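Local coordinates for protein aminoglycoside-O-phosphotransferase VIII (Streptomyces rimosus, PDB 4H05) that probably transfers a phosphate group from ATP to the 3'-hydroxyl of aminoglycoside antibiotics, conferring resistance on the bacterium that makes it, at residues 185-190 with 219-224. Residues are numbered along the deposited sequence; the frame is centred on the assembly and turned at random.
Sequences AVCHGD and RHSDLA
Asp-222, in the first turn of helix 220-230, turns its carboxylate onto two successive backbone amides of the loop that follows strand 184-187. OD2 accepts from His-188 N (3.1 Å, N-H...O 149°) and OD1 from Gly-189 N (2.9 Å, 156°), each through its syn lone pair, so the two oxygens take the two N-H groups one each, a two-pronged grip. This is consistent with the aspartate of protein kinases that fixes the backbone of the catalytic loop from the start of a helix. Cys-187 lies alongside: its CB is 3.4 Å from Asp-222 OD2, while chi1 of -66° swings SG towards the start of the helix, 3.7 Å from Arg-219 CA and 3.1 Å from Ser-221 OG. Two residues earlier in the strand, Ala-185 CB sits 4.3 Å over one face of the Arg-219 guanidinium, near its rim. A water donates to both Gly-189 O and Ser-221 O. The loop carries the HGD motif of kinase-like phosphotransferases, with Asp-190 the predicted proton acceptor; His-188 ND1 accepts from Asp-190 N, 3.0 Å away and somewhat off the ring plane. Outside the segments, His-124 NE2 hydrogen-bonds to Asp-222 OD2, which should limit rotation of the carboxylate, Ser-221 OG to Asp-218 O and His-188 NE2 to Ile-209 O, while Asp-183 forms a salt bridge with Arg-219. Strand 184-187 pairs antiparallel with strand 215-218, which is followed by helix 220-230; helix 109-124 packs against both segments through His-124, and helix 240-251 meets Leu-223.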
loop_
_atom_site.group_PDB
_atom_site.type_symbol
_atom_site.label_atom_id
_atom_site.label_comp_id
_atom_site.label_asym_id
_atom_site.label_seq_id
_atom_site.Cartn_x
_atom_site.Cartn_y
_atom_site.Cartn_z
ATOM N N ALA A 185 -12.650 2.629 9.434
ATOM C CA ALA A 185 -13.103 1.975 8.214
ATOM C C ALA A 185 -12.064 0.886 7.858
ATOM O O ALA A 185 -10.965 0.824 8.402
ATOM C CB ALA A 185 -13.186 2.989 7.077
ATOM N N VAL A 186 -12.410 0.021 6.926
ATOM C CA VAL A 186 -11.414 -0.908 6.378
ATOM C C VAL A 186 -10.534 -0.176 5.443
ATOM O O VAL A 186 -11.012 0.252 4.334
ATOM C CB VAL A 186 -12.065 -2.088 5.654
ATOM C CG1 VAL A 186 -10.968 -3.024 5.012
ATOM C CG2 VAL A 186 -13.003 -2.816 6.635
ATOM N N CYS A 187 -9.262 -0.035 5.887
ATOM C CA CYS A 187 -8.194 0.688 5.166
ATOM C C CYS A 187 -7.183 -0.221 4.449
ATOM O O CYS A 187 -6.978 -1.375 4.859
ATOM C CB CYS A 187 -7.489 1.654 6.110
ATOM S SG CYS A 187 -8.565 3.030 6.700
ATOM N N HIS A 188 -6.655 0.255 3.310
ATOM C CA HIS A 188 -5.530 -0.373 2.685
ATOM C C HIS A 188 -4.261 -0.167 3.499
ATOM O O HIS A 188 -3.520 -1.079 3.765
ATOM C CB HIS A 188 -5.372 0.276 1.366
ATOM C CG HIS A 188 -4.239 -0.298 0.540
ATOM N ND1 HIS A 188 -2.962 0.171 0.607
ATOM C CD2 HIS A 188 -4.240 -1.294 -0.373
ATOM C CE1 HIS A 188 -2.233 -0.485 -0.211
ATOM N NE2 HIS A 188 -2.992 -1.399 -0.829
ATOM N N GLY A 189 -3.971 1.082 3.822
ATOM C CA GLY A 189 -2.881 1.457 4.716
ATOM C C GLY A 189 -1.570 1.853 4.084
ATOM O O GLY A 189 -0.640 2.310 4.798
ATOM N N ASP A 190 -1.452 1.592 2.782
ATOM C CA ASP A 190 -0.423 2.221 1.955
ATOM C C ASP A 190 -1.025 2.585 0.575
ATOM O O ASP A 190 -0.524 2.169 -0.491
ATOM C CB ASP A 190 0.808 1.336 1.850
ATOM C CG ASP A 190 1.987 2.050 1.208
ATOM O OD1 ASP A 190 2.914 1.374 0.877
ATOM O OD2 ASP A 190 1.958 3.266 0.984
ATOM N N ARG A 219 -10.108 6.054 8.535
ATOM C CA ARG A 219 -10.072 6.377 7.115
ATOM C C ARG A 219 -9.018 7.391 6.743
ATOM O O ARG A 219 -8.505 7.330 5.603
ATOM C CB ARG A 219 -11.434 6.886 6.619
ATOM C CG ARG A 219 -11.801 8.297 7.150
ATOM C CD ARG A 219 -13.211 8.718 6.863
ATOM N NE ARG A 219 -14.164 7.882 7.546
ATOM C CZ ARG A 219 -15.048 7.066 6.973
ATOM N NH1 ARG A 219 -15.148 6.924 5.665
ATOM N NH2 ARG A 219 -15.847 6.378 7.753
ATOM N N HIS A 220 -8.680 8.342 7.614
ATOM C CA HIS A 220 -7.599 9.311 7.263
ATOM C C HIS A 220 -6.280 8.622 7.043
ATOM O O HIS A 220 -5.348 9.151 6.395
ATOM C CB HIS A 220 -7.519 10.471 8.286
ATOM C CG HIS A 220 -8.750 11.347 8.293
ATOM N ND1 HIS A 220 -8.794 12.543 7.637
ATOM C CD2 HIS A 220 -9.999 11.142 8.791
ATOM C CE1 HIS A 220 -10.029 13.056 7.736
ATOM N NE2 HIS A 220 -10.747 12.232 8.481
ATOM N N SER A 221 -6.130 7.392 7.513
ATOM C CA SER A 221 -4.854 6.702 7.180
ATOM C C SER A 221 -4.705 6.475 5.682
ATOM O O SER A 221 -3.585 6.255 5.197
ATOM C CB SER A 221 -4.789 5.320 7.876
ATOM O OG SER A 221 -5.966 4.592 7.540
ATOM N N ASP A 222 -5.828 6.359 4.971
ATOM C CA ASP A 222 -5.805 6.184 3.508
ATOM C C ASP A 222 -5.788 7.531 2.792
ATOM O O ASP A 222 -4.996 7.763 1.823
ATOM C CB ASP A 222 -6.967 5.330 3.017
ATOM C CG ASP A 222 -6.743 3.826 3.175
ATOM O OD1 ASP A 222 -5.631 3.368 3.439
ATOM O OD2 ASP A 222 -7.747 3.111 3.092
ATOM N N LEU A 223 -6.633 8.443 3.291
ATOM C CA LEU A 223 -6.709 9.792 2.720
ATOM C C LEU A 223 -5.372 10.526 2.733
ATOM O O LEU A 223 -5.050 11.240 1.781
ATOM C CB LEU A 223 -7.765 10.598 3.460
ATOM C CG LEU A 223 -9.208 10.116 3.233
ATOM C CD1 LEU A 223 -10.245 10.789 4.119
ATOM C CD2 LEU A 223 -9.533 10.263 1.751
ATOM N N ALA A 224 -4.618 10.374 3.837
ATOM C CA ALA A 224 -3.380 11.086 4.047
ATOM C C ALA A 224 -2.429 10.730 2.943
ATOM O O ALA A 224 -1.807 11.612 2.329
ATOM C CB ALA A 224 -2.771 10.761 5.433
HETATM O O HOH W 1 -1.431 4.485 6.391
#